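Local coordinates for cell division control protein Cdc48 (PDB 5E7P), which probably binds and hydrolyses ATP as a member of the AAA ATPase family, and is seen here with ADP bound, at residues G265-G270 and D384-L389; V322-D327 and A362-S367. One frame throughout, in Å; residues are numbered along the deposited sequence.

Interactions 1 and 2 belong to the central beta sheet of the first AAA ATPase domain, with centres about 10 Å apart. Across the sheet the strands run 321-326, 361-366, 265-269 and 385-388, all parallel, so the two contacts sit side by side. Strands 361-366 and 265-269 join them directly; Val-266 N lies 2.7 Å from Phe-363 O, a probable hydrogen bond. Along the chain the order is different: 265-270 comes first, both segments of interaction 2 follow, and 384-389 closes the sheet as an outermost strand. Interaction 1 leads into the ADP-binding loop, while interaction 2 ends near the same nucleotide.

Interaction 1: G265-G270 and D384-L389; sequences GVLVSG and DRELGL
Leu-267 and Glu-386 face each other across two parallel strands, their side chains side by side and pointing the same way. From the glutamate backbone, CB sits 3.6 Å from Leu-267 O. CG, turned beside its own backbone N (chi1 -60°), comes alongside Leu-267 CB at 4.0 Å. The chain then runs straight out (chi2 -176°), and OE2 ends 4.0 Å from methyl CD2 of the leucine. OE1 makes a salt bridge to Arg-573 of helix 563-576, in the second ATPase domain, whose charge probably offsets the nearby carboxylate of Glu-569.

Beneath these side chains the strands are zipped by backbone bonds that alternate in direction. Leu-267 N donates to Arg-385 O and Leu-267 O accepts from Leu-387 N; Ser-269 repeats the pattern, its N reaching Leu-387 O at 2.7 Å and its O taking Leu-389 N. At the opening end the bonds from Asp-384 N and Arg-385 N to Gly-265 O are weak, but Asp-384 OD1 adds a side-chain acceptor 3.2 Å from Gly-265 N. The other oxygen, OD2, receives Arg-385 NE at 2.8 Å on its syn side, in a salt bridge between sequence neighbours.

On the opposite face of the sheet, Val-266 CG2 meets Arg-385 CG at 4.0 Å. Leu-389 CD1 touches Val-268 CG1, also at 4.0 Å, and both of these residues pack on helix 276-283, while Leu-387 lies on helix 237-249. Gly-270 O accepts a hydrogen bond from Lys-276 NZ. A parallel strand running into a glycine-rich loop and a helix is the hallmark of the P-loop NTPase fold, here with the outermost strand 385-388 beside it.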
loop_
_atom_site.group_PDB
_atom_site.type_symbol
_atom_site.label_atom_id
_atom_site.label_comp_id
_atom_site.label_asym_id
_atom_site.label_seq_id
_atom_site.Cartn_x
_atom_site.Cartn_y
_atom_site.Cartn_z
ATOM N N GLY A 265 2.710 25.520 3.172
ATOM C CA GLY A 265 3.365 24.252 3.430
ATOM C C GLY A 265 2.367 23.130 3.227
ATOM O O GLY A 265 1.289 23.136 3.824
ATOM N N VAL A 266 2.712 22.170 2.375
ATOM C CA VAL A 266 1.774 21.112 2.015
ATOM C C VAL A 266 2.363 19.718 2.192
ATOM O O VAL A 266 3.460 19.436 1.712
ATOM C CB VAL A 266 1.297 21.257 0.550
ATOM C CG1 VAL A 266 0.232 20.217 0.229
ATOM C CG2 VAL A 266 0.773 22.659 0.291
ATOM N N LEU A 267 1.626 18.849 2.879
ATOM C CA LEU A 267 1.985 17.436 2.965
ATOM C C LEU A 267 1.065 16.594 2.083
ATOM O O LEU A 267 -0.134 16.486 2.338
ATOM C CB LEU A 267 1.924 16.937 4.410
ATOM C CG LEU A 267 2.307 15.464 4.606
ATOM C CD1 LEU A 267 3.739 15.194 4.138
ATOM C CD2 LEU A 267 2.118 15.027 6.052
ATOM N N VAL A 268 1.634 16.003 1.039
ATOM C CA VAL A 268 0.868 15.176 0.121
ATOM C C VAL A 268 1.021 13.703 0.480
ATOM O O VAL A 268 2.141 13.202 0.618
ATOM C CB VAL A 268 1.325 15.387 -1.331
ATOM C CG1 VAL A 268 0.567 14.455 -2.266
ATOM C CG2 VAL A 268 1.140 16.840 -1.743
ATOM N N SER A 269 -0.105 13.013 0.637
ATOM C CA SER A 269 -0.095 11.596 0.983
ATOM C C SER A 269 -0.958 10.749 0.050
ATOM O O SER A 269 -1.587 11.264 -0.872
ATOM C CB SER A 269 -0.516 11.390 2.439
ATOM O OG SER A 269 -1.777 11.980 2.699
ATOM N N GLY A 270 -0.971 9.443 0.292
ATOM C CA GLY A 270 -1.648 8.506 -0.583
ATOM C C GLY A 270 -0.792 7.274 -0.807
ATOM O O GLY A 270 0.392 7.273 -0.471
ATOM N N ASP A 384 0.903 23.434 6.909
ATOM C CA ASP A 384 -0.354 23.847 7.517
ATOM C C ASP A 384 -1.546 23.097 6.928
ATOM O O ASP A 384 -2.634 23.095 7.505
ATOM C CB ASP A 384 -0.554 25.354 7.350
ATOM C CG ASP A 384 -0.781 25.755 5.905
ATOM O OD1 ASP A 384 0.212 25.928 5.164
ATOM O OD2 ASP A 384 -1.957 25.895 5.509
ATOM N N ARG A 385 -1.340 22.459 5.783
ATOM C CA ARG A 385 -2.427 21.754 5.112
ATOM C C ARG A 385 -1.959 20.466 4.439
ATOM O O ARG A 385 -0.769 20.283 4.173
ATOM C CB ARG A 385 -3.113 22.674 4.099
ATOM C CG ARG A 385 -2.257 23.036 2.905
ATOM C CD ARG A 385 -2.856 24.211 2.149
ATOM N NE ARG A 385 -2.678 25.467 2.867
ATOM C CZ ARG A 385 -3.300 26.600 2.556
ATOM N NH1 ARG A 385 -4.155 26.634 1.542
ATOM N NH2 ARG A 385 -3.072 27.699 3.263
ATOM N N GLU A 386 -2.906 19.574 4.166
ATOM C CA GLU A 386 -2.585 18.257 3.629
ATOM C C GLU A 386 -3.458 17.875 2.439
ATOM O O GLU A 386 -4.543 18.422 2.239
ATOM C CB GLU A 386 -2.697 17.192 4.721
ATOM C CG GLU A 386 -1.774 17.423 5.898
ATOM C CD GLU A 386 -1.841 16.309 6.919
ATOM O OE1 GLU A 386 -2.590 15.335 6.691
ATOM O OE2 GLU A 386 -1.141 16.407 7.950
ATOM N N LEU A 387 -2.975 16.917 1.657
ATOM C CA LEU A 387 -3.650 16.505 0.441
ATOM C C LEU A 387 -3.494 14.996 0.268
ATOM O O LEU A 387 -2.375 14.482 0.212
ATOM C CB LEU A 387 -3.047 17.249 -0.750
ATOM C CG LEU A 387 -3.971 17.679 -1.884
ATOM C CD1 LEU A 387 -5.251 18.278 -1.331
ATOM C CD2 LEU A 387 -3.255 18.685 -2.759
ATOM N N GLY A 388 -4.617 14.287 0.201
ATOM C CA GLY A 388 -4.596 12.842 0.068
ATOM C C GLY A 388 -4.961 12.366 -1.325
ATOM O O GLY A 388 -6.033 12.689 -1.835
ATOM N N LEU A 389 -4.069 11.597 -1.940
ATOM C CA LEU A 389 -4.319 11.037 -3.266
ATOM C C LEU A 389 -5.027 9.688 -3.175
ATOM O O LEU A 389 -5.032 9.046 -2.123
ATOM C CB LEU A 389 -3.013 10.903 -4.055
ATOM C CG LEU A 389 -2.655 12.073 -4.977
ATOM C CD1 LEU A 389 -2.767 13.399 -4.249
ATOM C CD2 LEU A 389 -1.260 11.901 -5.559
#

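Interaction 2: V322-D327 and A362-S367; sequences VLFIAD and AFIATS
The beta-alpha-beta unit of strand 321-326, helix 344-356 and strand 361-366 brings Leu-323 beside Phe-363 in the parallel part of the mixed sheet of the AAA ATPase core. By sequence, Val-322 to Asp-327 matches the Walker B strand of the family, with Ala-326 and Asp-327 probably at the places of its usual acidic pair.

Four backbone bonds join the strands. Leu-323 N donates to Ala-362 O at 2.9 Å, and Ile-364 N donates back to Leu-323 O. Ile-325 continues the alternation, giving its N-H to Ile-364 O and accepting from Thr-366 N.

On the face covered by helix 344-356, the Phe-363 ring reaches across to its neighbours because CG lies opposite its backbone N (chi1 176°). Ring atom CD1 touches Leu-323 CD2 at 3.9 Å, and at the ring edge, CE1 meets methyl CD1 of Ile-325 at 4.0 Å. Leu-352 of the helix packs against all three side chains.

The other face carries Val-322, Phe-324 and Ile-364. Val-322 CG1 and Ile-364 CD1 meet 4.2 Å apart. The Phe-324 ring turns its edge to the second strand: Ile-364 O lies near the ring plane beside CD1, and farther along, Thr-366 CG2 contacts CE1 at 3.7 Å. Ala-277 and Val-280 of helix 276-283 also touch this ring, linking it to the helix that begins at the ADP site.

Beyond the regular pairing, Thr-366 sets its two branches to different uses: the methyl goes to the phenylalanine, while OG1 accepts a bond from Asp-327 N. That bond is 2.7 Å long, and one water links the same residues, 2.8 Å from Thr-366 OG1 and 2.9 Å from Asp-327 OD1.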
loop_
_atom_site.group_PDB
_atom_site.type_symbol
_atom_site.label_atom_id
_atom_site.label_comp_id
_atom_site.label_asym_id
_atom_site.label_seq_id
_atom_site.Cartn_x
_atom_site.Cartn_y
_atom_site.Cartn_z
ATOM N N VAL A 322 10.027 26.600 -4.917
ATOM C CA VAL A 322 9.477 25.489 -4.152
ATOM C C VAL A 322 10.557 24.563 -3.596
ATOM O O VAL A 322 11.387 24.040 -4.343
ATOM C CB VAL A 322 8.503 24.656 -5.003
ATOM C CG1 VAL A 322 7.948 23.504 -4.195
ATOM C CG2 VAL A 322 7.379 25.525 -5.512
ATOM N N LEU A 323 10.539 24.368 -2.281
ATOM C CA LEU A 323 11.369 23.350 -1.646
ATOM C C LEU A 323 10.564 22.062 -1.567
ATOM O O LEU A 323 9.515 22.013 -0.921
ATOM C CB LEU A 323 11.809 23.779 -0.243
ATOM C CG LEU A 323 12.726 22.798 0.504
ATOM C CD1 LEU A 323 14.095 22.697 -0.164
ATOM C CD2 LEU A 323 12.878 23.186 1.967
ATOM N N PHE A 324 11.046 21.023 -2.241
ATOM C CA PHE A 324 10.323 19.758 -2.299
ATOM C C PHE A 324 11.137 18.600 -1.729
ATOM O O PHE A 324 12.247 18.319 -2.183
ATOM C CB PHE A 324 9.880 19.458 -3.740
ATOM C CG PHE A 324 9.334 18.070 -3.938
ATOM C CD1 PHE A 324 8.403 17.538 -3.056
ATOM C CD2 PHE A 324 9.737 17.302 -5.019
ATOM C CE1 PHE A 324 7.901 16.259 -3.241
ATOM C CE2 PHE A 324 9.235 16.023 -5.211
ATOM C CZ PHE A 324 8.318 15.502 -4.322
ATOM N N ILE A 325 10.573 17.935 -0.726
ATOM C CA ILE A 325 11.183 16.736 -0.165
ATOM C C ILE A 325 10.298 15.519 -0.416
ATOM O O ILE A 325 9.239 15.365 0.196
ATOM C CB ILE A 325 11.462 16.878 1.348
ATOM C CG1 ILE A 325 12.401 18.058 1.606
ATOM C CG2 ILE A 325 12.078 15.607 1.893
ATOM C CD1 ILE A 325 12.695 18.297 3.069
ATOM N N ALA A 326 10.735 14.661 -1.331
ATOM C CA ALA A 326 10.003 13.444 -1.647
ATOM C C ALA A 326 10.184 12.416 -0.537
ATOM O O ALA A 326 11.311 12.119 -0.136
ATOM C CB ALA A 326 10.466 12.875 -2.980
ATOM N N ASP A 327 9.067 11.893 -0.038
ATOM C CA ASP A 327 9.072 10.868 1.004
ATOM C C ASP A 327 9.820 11.331 2.255
ATOM O O ASP A 327 10.855 10.777 2.633
ATOM C CB ASP A 327 9.628 9.547 0.461
ATOM C CG ASP A 327 8.871 9.064 -0.768
ATOM O OD1 ASP A 327 7.752 8.529 -0.609
ATOM O OD2 ASP A 327 9.391 9.229 -1.893
ATOM N N ALA A 362 7.668 28.299 -1.173
ATOM C CA ALA A 362 6.642 27.353 -0.749
ATOM C C ALA A 362 7.263 25.990 -0.450
ATOM O O ALA A 362 8.284 25.623 -1.031
ATOM C CB ALA A 362 5.558 27.227 -1.813
ATOM N N PHE A 363 6.641 25.241 0.455
ATOM C CA PHE A 363 7.174 23.948 0.871
ATOM C C PHE A 363 6.182 22.814 0.627
ATOM O O PHE A 363 5.046 22.852 1.103
ATOM C CB PHE A 363 7.582 23.991 2.345
ATOM C CG PHE A 363 8.050 22.670 2.892
ATOM C CD1 PHE A 363 9.152 22.030 2.351
ATOM C CD2 PHE A 363 7.402 22.083 3.965
ATOM C CE1 PHE A 363 9.590 20.820 2.860
ATOM C CE2 PHE A 363 7.837 20.874 4.479
ATOM C CZ PHE A 363 8.930 20.241 3.922
ATOM N N ILE A 364 6.620 21.812 -0.127
ATOM C CA ILE A 364 5.805 20.631 -0.382
ATOM C C ILE A 364 6.578 19.358 -0.061
ATOM O O ILE A 364 7.707 19.179 -0.510
ATOM C CB ILE A 364 5.338 20.561 -1.851
ATOM C CG1 ILE A 364 4.538 21.810 -2.225
ATOM C CG2 ILE A 364 4.507 19.309 -2.087
ATOM C CD1 ILE A 364 4.168 21.867 -3.689
ATOM N N ALA A 365 5.966 18.476 0.720
ATOM C CA ALA A 365 6.573 17.190 1.036
ATOM C C ALA A 365 5.589 16.049 0.792
ATOM O O ALA A 365 4.374 16.221 0.922
ATOM C CB ALA A 365 7.058 17.176 2.469
ATOM N N THR A 366 6.118 14.885 0.433
ATOM C CA THR A 366 5.284 13.711 0.220
ATOM C C THR A 366 5.576 12.633 1.257
ATOM O O THR A 366 6.639 12.619 1.880
ATOM C CB THR A 366 5.473 13.116 -1.186
ATOM O OG1 THR A 366 6.843 12.744 -1.365
ATOM C CG2 THR A 366 5.073 14.125 -2.262
ATOM N N SER A 367 4.614 11.733 1.428
ATOM C CA SER A 367 4.736 10.606 2.341
ATOM C C SER A 367 3.521 9.718 2.149
ATOM O O SER A 367 2.399 10.208 2.161
ATOM C CB SER A 367 4.791 11.087 3.791
ATOM O OG SER A 367 4.768 9.987 4.684
HETATM O O HOH W 1 6.251 10.243 -2.454
#